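Local coordinates for protein bottromycin amidohydrolase (Streptomyces purpureus, PDB 6I5S) that probably hydrolyses a thiazoline-containing intermediate as a zinc-binding amidohydrolase and gatekeeper of bottromycin biosynthesis, at residues Thr272-Arg277 / Val345-Gly350. Sequence-based numbering, arbitrary orientation.
Sequences TLVAWR and VGTDCG
Val-274 and Ala-275, in the first turn of a helix, pack against Thr-347 and Asp-348. CG1 of Val-274 lies 3.6 Å from CA of Thr-347 and also reaches its CB and CG2. It gets there because chi1 of 59° sets CG1 between the backbone N and the carbonyl carbon. The methyl CB of Ala-275 sits 3.4 Å from O of Thr-347 and meets CB of Asp-348. Just before the helix, Thr-272 brings CG2 against the carbonyl group of Gly-346.

No direct hydrogen bond joins the segments. CA of Thr-272 makes a CA-H...O contact of 3.4 Å with O of Gly-346, with an angle at H of 156°. A water bridges the two backbones, accepting from N of Thr-272 and, at 2.9 Å, from N of Gly-346.

Thr-347 forms an ST turn, in which OG1 accepts from N of Cys-349 at 3.0 Å; the same hydroxyl is also hydrogen-bonded to OD1 of Asp-92. A valine at Thr-347 would probably leave both N of Cys-349 and the carboxylate of Asp-92 without this partner and make the turn before Gly-350 less fixed. OD1 of Asp-348 binds a zinc ion together with His-94 and His-96, while OD2 of Asp-348 forms a salt bridge with Arg-279, which may steady the carboxylate; OG1 of Thr-272 is hydrogen-bonded to ND1 of His-229, a ligand of the second zinc.

The contact is buried and joins the start of helix 273-280 to the metal-binding loop after strand 342-343. Backbone hydrogen bonds pair Val-345 with Ala-93 and Asp-348 with His-94 in strand 84-95, Glu-363 of helix 358-369 accepts from N of Leu-273 and N of Val-274, and Leu-273 and Trp-276 pack on helix 316-338.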
# COMPACT_ATOMS: atom_id res chain seq x y z
N THR A 272 -3.09 -2.12 8.27
CA THR A 272 -2.12 -3.11 7.81
C THR A 272 -2.32 -4.45 8.50
O THR A 272 -1.41 -5.03 9.07
CB THR A 272 -0.67 -2.65 7.94
OG1 THR A 272 -0.29 -2.52 9.30
CG2 THR A 272 -0.45 -1.31 7.29
N LEU A 273 -3.53 -5.00 8.31
CA LEU A 273 -3.85 -6.26 8.99
C LEU A 273 -2.99 -7.40 8.47
O LEU A 273 -2.58 -8.30 9.23
CB LEU A 273 -5.33 -6.59 8.82
CG LEU A 273 -6.24 -5.55 9.47
CD1 LEU A 273 -7.69 -5.79 9.00
CD2 LEU A 273 -6.20 -5.58 11.03
N VAL A 274 -2.71 -7.39 7.16
CA VAL A 274 -1.86 -8.43 6.55
C VAL A 274 -0.49 -8.48 7.20
O VAL A 274 0.10 -9.56 7.34
CB VAL A 274 -1.75 -8.21 5.03
CG1 VAL A 274 -1.15 -6.84 4.68
CG2 VAL A 274 -0.96 -9.37 4.37
N ALA A 275 0.05 -7.33 7.61
CA ALA A 275 1.35 -7.30 8.29
C ALA A 275 1.27 -7.80 9.74
O ALA A 275 2.16 -8.54 10.20
CB ALA A 275 1.92 -5.85 8.24
N TRP A 276 0.26 -7.37 10.49
CA TRP A 276 -0.01 -8.00 11.80
C TRP A 276 -0.08 -9.52 11.69
O TRP A 276 0.53 -10.24 12.49
CB TRP A 276 -1.33 -7.47 12.34
CG TRP A 276 -1.32 -6.18 13.11
CD1 TRP A 276 -1.77 -4.95 12.66
CD2 TRP A 276 -0.90 -6.00 14.46
NE1 TRP A 276 -1.67 -4.02 13.68
CE2 TRP A 276 -1.15 -4.63 14.80
CE3 TRP A 276 -0.38 -6.86 15.45
CZ2 TRP A 276 -0.88 -4.11 16.06
CZ3 TRP A 276 -0.13 -6.34 16.72
CH2 TRP A 276 -0.36 -4.95 17.00
N ARG A 277 -0.85 -10.01 10.73
CA ARG A 277 -1.00 -11.46 10.52
C ARG A 277 0.35 -12.12 10.27
O ARG A 277 0.67 -13.14 10.85
CB ARG A 277 -1.94 -11.67 9.33
CG ARG A 277 -2.28 -13.14 8.95
CD ARG A 277 -3.33 -13.75 9.91
NE ARG A 277 -4.57 -12.98 9.82
CZ ARG A 277 -5.58 -13.16 10.69
NH1 ARG A 277 -6.67 -12.43 10.59
NH2 ARG A 277 -5.49 -14.04 11.67
N VAL A 345 -6.05 0.72 2.59
CA VAL A 345 -5.52 -0.62 2.35
C VAL A 345 -4.02 -0.50 2.20
O VAL A 345 -3.53 -0.06 1.15
CB VAL A 345 -6.14 -1.25 1.10
CG1 VAL A 345 -5.63 -2.62 0.97
CG2 VAL A 345 -7.65 -1.23 1.12
N GLY A 346 -3.28 -0.86 3.25
CA GLY A 346 -1.84 -0.83 3.20
C GLY A 346 -1.30 -2.15 3.73
O GLY A 346 -1.98 -2.86 4.47
N THR A 347 -0.04 -2.45 3.36
CA THR A 347 0.47 -3.80 3.56
C THR A 347 1.72 -3.92 4.42
O THR A 347 1.97 -5.01 4.94
CB THR A 347 0.80 -4.45 2.21
OG1 THR A 347 1.84 -3.72 1.54
CG2 THR A 347 -0.45 -4.53 1.36
N ASP A 348 2.53 -2.87 4.53
CA ASP A 348 3.89 -3.00 5.06
C ASP A 348 4.68 -4.02 4.26
O ASP A 348 5.55 -4.72 4.79
CB ASP A 348 3.87 -3.35 6.57
CG ASP A 348 4.75 -2.45 7.41
OD1 ASP A 348 5.52 -1.63 6.91
OD2 ASP A 348 4.66 -2.58 8.64
N CYS A 349 4.42 -4.09 2.95
CA CYS A 349 5.13 -5.02 2.10
C CYS A 349 6.62 -4.79 2.22
O CYS A 349 7.11 -3.66 2.34
CB CYS A 349 4.66 -4.97 0.65
SG CYS A 349 4.83 -3.35 -0.21
N GLY A 350 7.36 -5.88 2.14
CA GLY A 350 8.77 -5.90 2.49
C GLY A 350 9.05 -6.56 3.81
O GLY A 350 10.11 -7.13 3.99
O HOH W 1 -4.73 -1.48 5.72